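Local coordinates for protein putative decarboxylase involved in desferrioxamine biosynthesis (Erwinia amylovora, PDB 5O5C) that probably decarboxylates lysine with pyridoxal 5'-phosphate as cofactor, as a step in making the siderophore desferrioxamine, at residues T273-I278 and T472-R477; K213-S218 and V267-T272; F217-S222 and D231-V236. All blocks are in the same frame, centred on the assembly; numbering follows the deposited sequence.

Contact 1: T273-I278 and T472-R477. With PLP (pyridoxal-5'-phosphate), chain H.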
ATOM      1  N   THR B 273     -13.295  16.231  -0.638  1.00 23.79           N
ATOM      2  CA  THR B 273     -13.087  15.599  -1.948  1.00 21.99           C
ATOM      3  C   THR B 273     -13.923  16.221  -3.068  1.00 22.33           C
ATOM      4  O   THR B 273     -13.413  16.427  -4.139  1.00 24.54           O
ATOM      5  CB  THR B 273     -13.422  14.118  -1.866  1.00 21.86           C
ATOM      6  OG1 THR B 273     -12.702  13.561  -0.747  1.00 23.80           O
ATOM      7  CG2 THR B 273     -13.140  13.377  -3.138  1.00 20.73           C
ATOM      8  N   ASP B 274     -15.199  16.490  -2.817  1.00 21.03           N
ATOM      9  CA  ASP B 274     -16.061  17.084  -3.814  1.00 20.38           C
ATOM     10  C   ASP B 274     -15.935  18.598  -3.994  1.00 20.68           C
ATOM     11  O   ASP B 274     -15.884  19.036  -5.108  1.00 19.76           O
ATOM     12  CB  ASP B 274     -17.515  16.717  -3.553  1.00 20.22           C
ATOM     13  CG  ASP B 274     -17.840  15.227  -3.876  1.00 21.15           C
ATOM     14  OD1 ASP B 274     -17.214  14.632  -4.732  1.00 24.31           O
ATOM     15  OD2 ASP B 274     -18.787  14.648  -3.313  1.00 23.26           O
ATOM     16  N   PHE B 275     -15.968  19.365  -2.900  1.00 23.03           N
ATOM     17  CA  PHE B 275     -16.066  20.849  -2.881  1.00 25.05           C
ATOM     18  C   PHE B 275     -14.715  21.542  -2.700  1.00 25.51           C
ATOM     19  O   PHE B 275     -14.547  22.752  -3.049  1.00 23.82           O
ATOM     20  CB  PHE B 275     -17.028  21.315  -1.756  1.00 24.29           C
ATOM     21  CG  PHE B 275     -18.480  21.109  -2.096  1.00 24.95           C
ATOM     22  CD1 PHE B 275     -19.122  19.883  -1.820  1.00 24.66           C
ATOM     23  CD2 PHE B 275     -19.184  22.098  -2.793  1.00 23.61           C
ATOM     24  CE1 PHE B 275     -20.419  19.657  -2.209  1.00 25.35           C
ATOM     25  CE2 PHE B 275     -20.490  21.875  -3.182  1.00 25.22           C
ATOM     26  CZ  PHE B 275     -21.109  20.647  -2.905  1.00 26.36           C
ATOM     27  N   GLY B 276     -13.721  20.788  -2.219  1.00 23.42           N
ATOM     28  CA  GLY B 276     -12.418  21.383  -1.928  1.00 21.81           C
ATOM     29  C   GLY B 276     -12.472  22.351  -0.763  1.00 21.03           C
ATOM     30  O   GLY B 276     -11.653  23.268  -0.661  1.00 22.78           O
ATOM     31  N   SER B 277     -13.475  22.170   0.083  1.00 19.96           N
ATOM     32  CA  SER B 277     -13.806  23.103   1.124  1.00 19.28           C
ATOM     33  C   SER B 277     -12.918  22.734   2.326  1.00 21.05           C
ATOM     34  O   SER B 277     -12.548  21.587   2.502  1.00 21.85           O
ATOM     35  CB  SER B 277     -15.324  23.058   1.391  1.00 19.04           C
ATOM     36  OG  SER B 277     -15.832  21.746   1.779  1.00 17.47           O
ATOM     37  N   ILE B 278     -12.586  23.734   3.125  1.00 20.00           N
ATOM     38  CA  ILE B 278     -11.647  23.617   4.225  1.00 21.46           C
ATOM     39  C   ILE B 278     -12.494  23.871   5.455  1.00 21.60           C
ATOM     40  O   ILE B 278     -13.022  24.983   5.584  1.00 23.44           O
ATOM     41  CB  ILE B 278     -10.507  24.658   4.092  1.00 19.88           C
ATOM     42  CG1 ILE B 278      -9.543  24.247   2.951  1.00 20.15           C
ATOM     43  CG2 ILE B 278      -9.724  24.791   5.390  1.00 23.58           C
ATOM     44  CD1 ILE B 278      -8.774  25.379   2.298  1.00 19.94           C
ATOM     45  N   THR B 472     -21.162  13.859  -8.604  1.00 29.06           N
ATOM     46  CA  THR B 472     -21.331  13.804  -7.169  1.00 34.56           C
ATOM     47  C   THR B 472     -22.815  14.011  -6.847  1.00 33.34           C
ATOM     48  O   THR B 472     -23.530  14.702  -7.585  1.00 30.82           O
ATOM     49  CB  THR B 472     -20.539  14.891  -6.385  1.00 33.72           C
ATOM     50  OG1 THR B 472     -21.296  16.098  -6.347  1.00 38.96           O
ATOM     51  CG2 THR B 472     -19.213  15.210  -6.974  1.00 38.46           C
ATOM     52  N   LYS B 473     -23.269  13.409  -5.759  1.00 32.06           N
ATOM     53  CA  LYS B 473     -24.606  13.733  -5.227  1.00 34.68           C
ATOM     54  C   LYS B 473     -24.439  14.784  -4.121  1.00 32.38           C
ATOM     55  O   LYS B 473     -23.573  14.650  -3.285  1.00 33.05           O
ATOM     56  CB  LYS B 473     -25.300  12.488  -4.684  1.00 34.62           C
ATOM     57  CG  LYS B 473     -26.321  11.879  -5.619  1.00 37.06           C
ATOM     58  CD  LYS B 473     -26.640  10.441  -5.206  1.00 39.06           C
ATOM     59  CE  LYS B 473     -28.136  10.168  -5.236  1.00 40.36           C
ATOM     60  NZ  LYS B 473     -28.465   8.794  -4.790  1.00 42.50           N
ATOM     61  N   VAL B 474     -25.241  15.840  -4.159  1.00 33.99           N
ATOM     62  CA  VAL B 474     -25.274  16.872  -3.131  1.00 35.28           C
ATOM     63  C   VAL B 474     -26.717  16.990  -2.760  1.00 37.49           C
ATOM     64  O   VAL B 474     -27.531  17.391  -3.597  1.00 30.31           O
ATOM     65  CB  VAL B 474     -24.807  18.224  -3.653  1.00 37.22           C
ATOM     66  CG1 VAL B 474     -25.054  19.342  -2.637  1.00 36.89           C
ATOM     67  CG2 VAL B 474     -23.348  18.146  -4.047  1.00 37.24           C
ATOM     68  N   ASN B 475     -27.016  16.597  -1.525  1.00 43.57           N
ATOM     69  CA  ASN B 475     -28.371  16.563  -0.968  1.00 50.31           C
ATOM     70  C   ASN B 475     -29.312  15.695  -1.812  1.00 45.33           C
ATOM     71  O   ASN B 475     -30.452  16.048  -2.035  1.00 49.08           O
ATOM     72  CB  ASN B 475     -28.903  18.000  -0.701  1.00 55.17           C
ATOM     73  CG  ASN B 475     -29.524  18.664  -1.935  1.00 61.42           C
ATOM     74  OD1 ASN B 475     -30.694  18.456  -2.233  1.00 76.20           O
ATOM     75  ND2 ASN B 475     -28.754  19.481  -2.634  1.00 61.28           N
ATOM     76  N   GLY B 476     -28.821  14.545  -2.257  1.00 41.23           N
ATOM     77  CA  GLY B 476     -29.603  13.639  -3.083  1.00 43.83           C
ATOM     78  C   GLY B 476     -29.896  14.095  -4.512  1.00 46.17           C
ATOM     79  O   GLY B 476     -30.831  13.590  -5.128  1.00 57.54           O
ATOM     80  N   ARG B 477     -29.110  15.030  -5.049  1.00 41.51           N
ATOM     81  CA  ARG B 477     -29.293  15.533  -6.407  1.00 43.40           C
ATOM     82  C   ARG B 477     -27.985  15.324  -7.189  1.00 42.50           C
ATOM     83  O   ARG B 477     -26.904  15.430  -6.622  1.00 32.44           O
ATOM     84  CB  ARG B 477     -29.743  17.008  -6.345  1.00 48.94           C
ATOM     85  CG  ARG B 477     -31.235  17.126  -6.035  1.00 55.66           C
ATOM     86  CD  ARG B 477     -31.693  18.309  -5.179  1.00 59.53           C
ATOM     87  NE  ARG B 477     -32.869  17.912  -4.366  1.00 68.56           N
ATOM     88  CZ  ARG B 477     -33.603  18.707  -3.572  1.00 78.14           C
ATOM     89  NH1 ARG B 477     -33.327  20.010  -3.444  1.00 80.30           N
ATOM     90  NH2 ARG B 477     -34.643  18.189  -2.895  1.00 77.74           N
TER
HETATM   91  N1  PLP H 601      -9.268  11.870   2.394  1.00 35.64           N
HETATM   92  C2  PLP H 601      -9.630  12.774   1.460  1.00 36.73           C
HETATM   93  C2A PLP H 601      -9.957  14.185   1.849  1.00 35.63           C
HETATM   94  C3  PLP H 601      -9.680  12.354   0.052  1.00 37.96           C
HETATM   95  O3  PLP H 601     -10.041  13.227  -0.946  1.00 41.45           O
HETATM   96  C4  PLP H 601      -9.312  10.944  -0.220  1.00 37.02           C
HETATM   97  C4A PLP H 601      -9.393  10.382  -1.586  1.00 39.68           C
HETATM   98  C5  PLP H 601      -8.938  10.059   0.885  1.00 36.93           C
HETATM   99  C6  PLP H 601      -8.963  10.583   2.163  1.00 36.16           C
HETATM  100  C5A PLP H 601      -8.578   8.617   0.607  1.00 37.44           C
HETATM  101  O4P PLP H 601      -7.299   8.703  -0.041  1.00 39.86           O
HETATM  102  P   PLP H 601      -6.501   7.507  -0.777  1.00 38.91           P
HETATM  103  O1P PLP H 601      -7.262   7.274  -2.043  1.00 40.94           O
HETATM  104  O2P PLP H 601      -5.150   8.106  -1.077  1.00 40.13           O
HETATM  105  O3P PLP H 601      -6.437   6.301   0.092  1.00 36.33           O
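D274 and T472 meet from opposite directions, carboxylate against methyl. T472 CG2 lies 3.1 Å from D274 OD1, a snug approach, while T472 CB sits 3.5 Å from D274 OD2, so both oxygens lie against carbons of the threonine and no hydrogen bond crosses between the segments. T472 has CG2 anti to its carbonyl carbon, which aims the methyl at the aspartate, and its hydroxyl stands off from both carboxylate oxygens. The second point of packing is apolar: V474 CG2 touches F275 CZ at 3.5 Å, arriving at the ring edge near its plane. Y242 stacks on the same ring, and H428 meets it in an edge-to-face arrangement.

Beyond this buried patch the contact loosens quickly. V474 to R477 form a type I' turn, held by V474 N to R477 O at 3.0 Å and R477 N to V474 O at 3.2 Å. N475 and G476 both take positive phi at its corner. K473 points away from the loop, and with N475, G476 and R477 it makes the solvent side, where nothing reaches 273-278. D274 OD1 looks to K481 as well, in a long, weak ion pair from the neighbouring strand 477-483.

The loop 273-278 follows strand 262-269 of the large mixed sheet, whereas 472-477 runs from an outermost strand of the smaller antiparallel sheet into the turn that leads to the next strand, so the contact joins these two parts of a fold-type I enzyme. Chemically, the two segments meet by van der Waals packing alone, with the weak K481 pair beside it, while the loop's T273 OG1 is hydrogen-bonded to PLP O3 at 2.7 Å, a phenolic oxygen whose ionisation it may influence.

Contact 2: K213-S218 and V267-T272. With PLP (pyridoxal-5'-phosphate), chain H.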
ATOM      1  N   LYS B 213     -20.553  15.797   7.040  1.00 26.62           N
ATOM      2  CA  LYS B 213     -21.251  15.021   6.004  1.00 29.66           C
ATOM      3  C   LYS B 213     -20.498  14.986   4.659  1.00 25.55           C
ATOM      4  O   LYS B 213     -20.702  14.076   3.900  1.00 24.55           O
ATOM      5  CB  LYS B 213     -22.656  15.604   5.761  1.00 34.14           C
ATOM      6  CG  LYS B 213     -23.630  15.393   6.888  1.00 37.10           C
ATOM      7  CD  LYS B 213     -24.895  16.247   6.727  1.00 41.77           C
ATOM      8  CE  LYS B 213     -25.957  15.771   7.716  1.00 43.59           C
ATOM      9  NZ  LYS B 213     -27.264  16.454   7.571  1.00 45.58           N
ATOM     10  N   LEU B 214     -19.620  15.964   4.381  1.00 24.37           N
ATOM     11  CA  LEU B 214     -18.765  15.957   3.194  1.00 21.95           C
ATOM     12  C   LEU B 214     -17.363  15.402   3.371  1.00 22.42           C
ATOM     13  O   LEU B 214     -16.492  15.635   2.490  1.00 21.62           O
ATOM     14  CB  LEU B 214     -18.681  17.372   2.610  1.00 21.90           C
ATOM     15  CG  LEU B 214     -19.993  18.085   2.333  1.00 22.95           C
ATOM     16  CD1 LEU B 214     -19.740  19.506   1.874  1.00 24.00           C
ATOM     17  CD2 LEU B 214     -20.790  17.393   1.258  1.00 26.79           C
ATOM     18  N   SER B 215     -17.131  14.728   4.504  1.00 23.12           N
ATOM     19  CA  SER B 215     -15.928  13.950   4.823  1.00 24.15           C
ATOM     20  C   SER B 215     -15.770  12.833   3.872  1.00 22.20           C
ATOM     21  O   SER B 215     -16.745  12.312   3.361  1.00 22.80           O
ATOM     22  CB  SER B 215     -16.042  13.238   6.184  1.00 24.70           C
ATOM     23  OG  SER B 215     -16.263  14.156   7.203  1.00 34.38           O
ATOM     24  N   HIS B 216     -14.533  12.385   3.713  1.00 22.83           N
ATOM     25  CA  HIS B 216     -14.283  11.224   2.860  1.00 23.79           C
ATOM     26  C   HIS B 216     -14.822   9.934   3.557  1.00 23.29           C
ATOM     27  O   HIS B 216     -14.743   9.820   4.765  1.00 26.99           O
ATOM     28  CB  HIS B 216     -12.797  11.130   2.578  1.00 24.03           C
ATOM     29  CG  HIS B 216     -12.459  10.080   1.559  1.00 25.43           C
ATOM     30  ND1 HIS B 216     -12.125   8.790   1.908  1.00 22.93           N
ATOM     31  CD2 HIS B 216     -12.421  10.130   0.209  1.00 23.40           C
ATOM     32  CE1 HIS B 216     -11.943   8.070   0.806  1.00 22.16           C
ATOM     33  NE2 HIS B 216     -12.081   8.875  -0.234  1.00 26.43           N
ATOM     34  N   PHE B 217     -15.340   8.970   2.794  1.00 26.11           N
ATOM     35  CA  PHE B 217     -15.947   7.752   3.346  1.00 27.21           C
ATOM     36  C   PHE B 217     -14.976   6.793   4.064  1.00 27.12           C
ATOM     37  O   PHE B 217     -15.417   5.989   4.869  1.00 21.76           O
ATOM     38  CB  PHE B 217     -16.749   6.961   2.303  1.00 31.52           C
ATOM     39  CG  PHE B 217     -17.822   6.049   2.921  1.00 39.58           C
ATOM     40  CD1 PHE B 217     -18.853   6.581   3.696  1.00 42.61           C
ATOM     41  CD2 PHE B 217     -17.795   4.653   2.742  1.00 45.18           C
ATOM     42  CE1 PHE B 217     -19.830   5.753   4.264  1.00 45.24           C
ATOM     43  CE2 PHE B 217     -18.766   3.828   3.309  1.00 43.91           C
ATOM     44  CZ  PHE B 217     -19.788   4.383   4.066  1.00 42.80           C
ATOM     45  N   SER B 218     -13.676   6.928   3.810  1.00 25.63           N
ATOM     46  CA  SER B 218     -12.615   6.223   4.605  1.00 26.89           C
ATOM     47  C   SER B 218     -12.728   6.315   6.141  1.00 26.63           C
ATOM     48  O   SER B 218     -12.432   5.302   6.845  1.00 23.14           O
ATOM     49  CB  SER B 218     -11.197   6.571   4.119  1.00 27.21           C
ATOM     50  OG  SER B 218     -10.884   7.934   4.142  1.00 24.58           O
ATOM     51  N   VAL B 267     -12.981  14.575  13.116  1.00 21.19           N
ATOM     52  CA  VAL B 267     -12.264  14.685  11.871  1.00 23.48           C
ATOM     53  C   VAL B 267     -12.644  15.960  11.172  1.00 24.74           C
ATOM     54  O   VAL B 267     -13.809  16.154  10.803  1.00 22.81           O
ATOM     55  CB  VAL B 267     -12.467  13.478  10.953  1.00 25.00           C
ATOM     56  CG1 VAL B 267     -11.851  13.732   9.587  1.00 27.49           C
ATOM     57  CG2 VAL B 267     -11.932  12.227  11.617  1.00 28.43           C
ATOM     58  N   ALA B 268     -11.614  16.794  10.978  1.00 25.08           N
ATOM     59  CA  ALA B 268     -11.659  18.036  10.197  1.00 24.20           C
ATOM     60  C   ALA B 268     -10.983  17.807   8.880  1.00 23.23           C
ATOM     61  O   ALA B 268      -9.791  17.407   8.862  1.00 21.27           O
ATOM     62  CB  ALA B 268     -10.921  19.141  10.930  1.00 24.09           C
ATOM     63  N   THR B 269     -11.707  18.116   7.796  1.00 19.48           N
ATOM     64  CA  THR B 269     -11.247  17.944   6.449  1.00 21.06           C
ATOM     65  C   THR B 269     -10.828  19.294   5.834  1.00 23.75           C
ATOM     66  O   THR B 269     -11.664  20.212   5.614  1.00 22.83           O
ATOM     67  CB  THR B 269     -12.333  17.197   5.651  1.00 21.47           C
ATOM     68  OG1 THR B 269     -12.593  15.997   6.351  1.00 20.00           O
ATOM     69  CG2 THR B 269     -11.879  16.878   4.253  1.00 21.01           C
ATOM     70  N   SER B 270      -9.518  19.415   5.589  1.00 21.67           N
ATOM     71  CA  SER B 270      -8.928  20.622   5.045  1.00 22.72           C
ATOM     72  C   SER B 270      -8.839  20.451   3.544  1.00 23.21           C
ATOM     73  O   SER B 270      -7.734  20.409   2.958  1.00 22.02           O
ATOM     74  CB  SER B 270      -7.569  20.919   5.713  1.00 22.76           C
ATOM     75  OG  SER B 270      -6.630  19.831   5.607  1.00 24.45           O
ATOM     76  N   GLY B 271     -10.020  20.331   2.920  1.00 22.50           N
ATOM     77  CA  GLY B 271     -10.148  20.029   1.498  1.00 21.89           C
ATOM     78  C   GLY B 271     -11.038  18.839   1.276  1.00 24.23           C
ATOM     79  O   GLY B 271     -10.539  17.693   1.155  1.00 20.83           O
ATOM     80  N   THR B 272     -12.354  19.079   1.275  1.00 23.86           N
ATOM     81  CA  THR B 272     -13.286  18.007   1.010  1.00 24.33           C
ATOM     82  C   THR B 272     -13.117  17.535  -0.431  1.00 25.62           C
ATOM     83  O   THR B 272     -12.778  18.333  -1.325  1.00 26.31           O
ATOM     84  CB  THR B 272     -14.752  18.339   1.374  1.00 24.25           C
ATOM     85  OG1 THR B 272     -15.314  19.308   0.486  1.00 25.54           O
ATOM     86  CG2 THR B 272     -14.825  18.804   2.800  1.00 25.71           C
TER
HETATM   87  N1  PLP H 601      -9.268  11.870   2.394  1.00 35.64           N
HETATM   88  C2  PLP H 601      -9.630  12.774   1.460  1.00 36.73           C
HETATM   89  C2A PLP H 601      -9.957  14.185   1.849  1.00 35.63           C
HETATM   90  C3  PLP H 601      -9.680  12.354   0.052  1.00 37.96           C
HETATM   91  O3  PLP H 601     -10.041  13.227  -0.946  1.00 41.45           O
HETATM   92  C4  PLP H 601      -9.312  10.944  -0.220  1.00 37.02           C
HETATM   93  C4A PLP H 601      -9.393  10.382  -1.586  1.00 39.68           C
HETATM   94  C5  PLP H 601      -8.938  10.059   0.885  1.00 36.93           C
HETATM   95  C6  PLP H 601      -8.963  10.583   2.163  1.00 36.16           C
HETATM   96  C5A PLP H 601      -8.578   8.617   0.607  1.00 37.44           C
HETATM   97  O4P PLP H 601      -7.299   8.703  -0.041  1.00 39.86           O
HETATM   98  P   PLP H 601      -6.501   7.507  -0.777  1.00 38.91           P
HETATM   99  O1P PLP H 601      -7.262   7.274  -2.043  1.00 40.94           O
HETATM  100  O2P PLP H 601      -5.150   8.106  -1.077  1.00 40.13           O
HETATM  101  O3P PLP H 601      -6.437   6.301   0.092  1.00 36.33           O
HETATM  102  O   HOH W   1     -14.731  16.619   8.242  1.00 45.49           O
HETATM  103  O   HOH W   2     -12.275  13.250   5.210  1.00 35.92           O
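The backbone at L214 passes close to T272, with L214 O 3.4 Å from T272 CB, and the nearest CA pair, S215 and T272, is 6.2 Å apart; no backbone hydrogen bond links the segments. One side is the loop between strand 207-212 and helix 218-225. The other is the end of strand 262-269, which leaves the sheet through an inverse gamma turn centred on S270, its G271 N to T269 O bond weak, and then G271, at phi 126° and psi 82°, where a CB would jam against S270 O.

L214 CB packs directly on T272 CG2 at 4.1 Å. Deeper in, S215 and T269, whose hydroxyls are too far apart to bond, are joined through water: one water donates to S215 OG and to V267 O (2.8 Å) and accepts from T269 OG1 (2.9 Å). A second donates to T269 OG1 and accepts from H216 N at 2.8 Å. The T269 hydroxyl thus donates a hydrogen bond to one water and accepts one from the other, while S215 OG is also bonded to S212 O.

H216 CG lies anti to its backbone N (chi1 -172°), which lays the imidazole over the pyridine ring of PLP: PLP C5 is 3.4 Å above the imidazole plane, over its centre. H216 ND1 is hydrogen-bonded to S218 OG at 2.7 Å, which would restrain the ring's rotation, and T379 of the second subunit packs against it. A histidine stacked on the cofactor is a familiar feature of group II decarboxylases. The chemistry amounts to a hydrated seam behind the stacking histidine, tying its main-chain N-H to the strand end through T269.

Contact 3: F217-S222 and D231-V236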
ATOM      1  N   PHE B 217     -15.340   8.970   2.794  1.00 26.11           N
ATOM      2  CA  PHE B 217     -15.947   7.752   3.346  1.00 27.21           C
ATOM      3  C   PHE B 217     -14.976   6.793   4.064  1.00 27.12           C
ATOM      4  O   PHE B 217     -15.417   5.989   4.869  1.00 21.76           O
ATOM      5  CB  PHE B 217     -16.749   6.961   2.303  1.00 31.52           C
ATOM      6  CG  PHE B 217     -17.822   6.049   2.921  1.00 39.58           C
ATOM      7  CD1 PHE B 217     -18.853   6.581   3.696  1.00 42.61           C
ATOM      8  CD2 PHE B 217     -17.795   4.653   2.742  1.00 45.18           C
ATOM      9  CE1 PHE B 217     -19.830   5.753   4.264  1.00 45.24           C
ATOM     10  CE2 PHE B 217     -18.766   3.828   3.309  1.00 43.91           C
ATOM     11  CZ  PHE B 217     -19.788   4.383   4.066  1.00 42.80           C
ATOM     12  N   SER B 218     -13.676   6.928   3.810  1.00 25.63           N
ATOM     13  CA  SER B 218     -12.615   6.223   4.605  1.00 26.89           C
ATOM     14  C   SER B 218     -12.728   6.315   6.141  1.00 26.63           C
ATOM     15  O   SER B 218     -12.432   5.302   6.845  1.00 23.14           O
ATOM     16  CB  SER B 218     -11.197   6.571   4.119  1.00 27.21           C
ATOM     17  OG  SER B 218     -10.884   7.934   4.142  1.00 24.58           O
ATOM     18  N   ILE B 219     -13.236   7.451   6.650  1.00 25.10           N
ATOM     19  CA  ILE B 219     -13.534   7.623   8.083  1.00 23.61           C
ATOM     20  C   ILE B 219     -14.510   6.573   8.630  1.00 24.29           C
ATOM     21  O   ILE B 219     -14.156   5.839   9.535  1.00 23.19           O
ATOM     22  CB  ILE B 219     -14.016   9.051   8.448  1.00 26.00           C
ATOM     23  CG1 ILE B 219     -12.989  10.138   8.046  1.00 26.23           C
ATOM     24  CG2 ILE B 219     -14.338   9.151   9.937  1.00 27.15           C
ATOM     25  CD1 ILE B 219     -11.550   9.864   8.433  1.00 28.29           C
ATOM     26  N   GLN B 220     -15.706   6.527   8.074  1.00 23.09           N
ATOM     27  CA  GLN B 220     -16.677   5.481   8.320  1.00 26.12           C
ATOM     28  C   GLN B 220     -16.167   4.039   8.049  1.00 23.13           C
ATOM     29  O   GLN B 220     -16.408   3.186   8.840  1.00 20.60           O
ATOM     30  CB  GLN B 220     -17.950   5.706   7.492  1.00 26.83           C
ATOM     31  CG  GLN B 220     -18.862   6.832   7.990  1.00 28.83           C
ATOM     32  CD  GLN B 220     -18.482   8.174   7.445  1.00 27.34           C
ATOM     33  OE1 GLN B 220     -17.408   8.313   6.829  1.00 25.05           O
ATOM     34  NE2 GLN B 220     -19.330   9.193   7.698  1.00 24.71           N
ATOM     35  N   LYS B 221     -15.468   3.798   6.939  1.00 25.82           N
ATOM     36  CA  LYS B 221     -14.853   2.484   6.662  1.00 26.38           C
ATOM     37  C   LYS B 221     -13.863   2.124   7.753  1.00 25.22           C
ATOM     38  O   LYS B 221     -13.793   0.967   8.196  1.00 23.79           O
ATOM     39  CB  LYS B 221     -14.157   2.445   5.298  1.00 29.70           C
ATOM     40  CG  LYS B 221     -15.044   2.702   4.073  1.00 34.25           C
ATOM     41  CD  LYS B 221     -14.244   2.725   2.762  1.00 34.42           C
ATOM     42  CE  LYS B 221     -15.033   2.131   1.605  1.00 38.06           C
ATOM     43  NZ  LYS B 221     -14.521   2.472   0.246  1.00 40.44           N
ATOM     44  N   SER B 222     -13.097   3.109   8.211  1.00 22.30           N
ATOM     45  CA  SER B 222     -12.092   2.866   9.233  1.00 20.66           C
ATOM     46  C   SER B 222     -12.746   2.472  10.563  1.00 20.91           C
ATOM     47  O   SER B 222     -12.249   1.568  11.195  1.00 20.81           O
ATOM     48  CB  SER B 222     -11.181   4.057   9.482  1.00 19.45           C
ATOM     49  OG  SER B 222     -10.457   4.403   8.335  1.00 21.87           O
ATOM     50  N   ASP B 231     -22.092   3.619  12.933  1.00 29.80           N
ATOM     51  CA  ASP B 231     -22.862   4.255  14.011  1.00 29.48           C
ATOM     52  C   ASP B 231     -21.999   5.085  14.977  1.00 28.35           C
ATOM     53  O   ASP B 231     -22.512   5.929  15.689  1.00 26.25           O
ATOM     54  CB  ASP B 231     -23.572   3.227  14.885  1.00 32.87           C
ATOM     55  CG  ASP B 231     -24.719   2.554  14.221  1.00 34.56           C
ATOM     56  OD1 ASP B 231     -25.232   2.996  13.155  1.00 36.72           O
ATOM     57  OD2 ASP B 231     -25.104   1.518  14.814  1.00 38.60           O
ATOM     58  N   ALA B 232     -20.693   4.848  15.021  1.00 26.54           N
ATOM     59  CA  ALA B 232     -19.866   5.598  15.947  1.00 24.91           C
ATOM     60  C   ALA B 232     -19.525   6.981  15.404  1.00 24.77           C
ATOM     61  O   ALA B 232     -18.865   7.758  16.079  1.00 28.46           O
ATOM     62  CB  ALA B 232     -18.608   4.824  16.302  1.00 23.25           C
ATOM     63  N   VAL B 233     -19.929   7.257  14.172  1.00 26.69           N
ATOM     64  CA  VAL B 233     -19.563   8.443  13.452  1.00 25.95           C
ATOM     65  C   VAL B 233     -20.821   9.267  13.441  1.00 25.06           C
ATOM     66  O   VAL B 233     -21.850   8.774  12.979  1.00 27.17           O
ATOM     67  CB  VAL B 233     -19.132   8.101  12.011  1.00 28.21           C
ATOM     68  CG1 VAL B 233     -19.016   9.364  11.157  1.00 30.17           C
ATOM     69  CG2 VAL B 233     -17.815   7.307  12.023  1.00 28.54           C
ATOM     70  N   ILE B 234     -20.747  10.479  13.971  1.00 22.81           N
ATOM     71  CA  ILE B 234     -21.838  11.462  13.930  1.00 26.51           C
ATOM     72  C   ILE B 234     -21.534  12.505  12.810  1.00 26.28           C
ATOM     73  O   ILE B 234     -20.570  13.282  12.916  1.00 24.37           O
ATOM     74  CB  ILE B 234     -22.069  12.130  15.310  1.00 29.77           C
ATOM     75  CG1 ILE B 234     -22.449  11.057  16.354  1.00 39.99           C
ATOM     76  CG2 ILE B 234     -23.217  13.107  15.239  1.00 37.15           C
ATOM     77  CD1 ILE B 234     -22.394  11.508  17.798  1.00 40.00           C
ATOM     78  N   PRO B 235     -22.315  12.474  11.714  1.00 26.08           N
ATOM     79  CA  PRO B 235     -22.163  13.455  10.635  1.00 28.50           C
ATOM     80  C   PRO B 235     -22.677  14.826  11.059  1.00 28.67           C
ATOM     81  O   PRO B 235     -23.771  14.922  11.598  1.00 32.23           O
ATOM     82  CB  PRO B 235     -23.017  12.886   9.476  1.00 28.34           C
ATOM     83  CG  PRO B 235     -23.318  11.481   9.861  1.00 30.26           C
ATOM     84  CD  PRO B 235     -23.216  11.375  11.342  1.00 27.44           C
ATOM     85  N   VAL B 236     -21.883  15.855  10.790  1.00 26.83           N
ATOM     86  CA  VAL B 236     -22.134  17.207  11.194  1.00 27.36           C
ATOM     87  C   VAL B 236     -22.430  18.051   9.959  1.00 28.42           C
ATOM     88  O   VAL B 236     -21.703  17.994   8.949  1.00 23.93           O
ATOM     89  CB  VAL B 236     -20.880  17.767  11.907  1.00 28.33           C
ATOM     90  CG1 VAL B 236     -21.103  19.196  12.382  1.00 26.81           C
ATOM     91  CG2 VAL B 236     -20.468  16.829  13.058  1.00 28.34           C
TER
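Q220 lies across V233, the two side chains crossing at about a right angle. The glutamine bends at its second torsion (chi2 87°), which swings the amide back toward the strand and sets NE2 3.5 Å from V233 CG1. Further up the chain Q220 CG is 4.1 Å from V233 CG1 and also rests near the other methyl, so V233 is met by the aliphatic stem as well as by the amide. I219 adds a looser touch: it starts out toward the strand, then its end turns off, leaving I219 CG2 4.5 Å from V233 CG2.

On the helix side, Q220 CB lies over one face of the F217 ring, 3.7 Å above its plane and offset toward the rim, while Y230 meets the same ring edge-to-face. Near the start of the helix, S218 O takes two hydrogen bonds from S222, one turn on: from S222 N at 2.7 Å and from S222 OG at 2.6 Å. These donors come from opposite faces of the carbonyl plane, the hydroxyl 39° out of it. S218 OG in turn is bonded to N174 of helix 170-189, near the cofactor.

Strand 207-212, helix 218-225 and strand 233-236 form a beta-alpha-beta unit, and this contact is its helix lying on its second, parallel strand, one of the two outermost strands of the mixed sheet within the chain. V233 and I219 both also touch T211 of the first strand, and D231 makes backbone hydrogen bonds to the second subunit. Since no hydrogen bond spans the two segments, the helix is seated on this edge strand by methyl and methylene packing, with the glutamine amide laid against a valine methyl.

Contact 2 sits between the other two, its centre 10 Å from each, while contacts 1 and 3 have centres 16 Å apart and do not touch. Toward contact 1, S277 O lies 2.8 Å from T272 N, probably a hydrogen bond, and T273 OG1 packs 3.6 Å from H216 CD2, so the residue at the cofactor's O3 and the one over its ring touch. Toward contact 3 the chain is shared through F217 and S218; V267 CG2 rests 4.0 Å from I219 CD1, and K213 N is 3.1 Å from V236 O, again a probable hydrogen bond. Together they run from the small sheet, past PLP, to the edge of the large sheet.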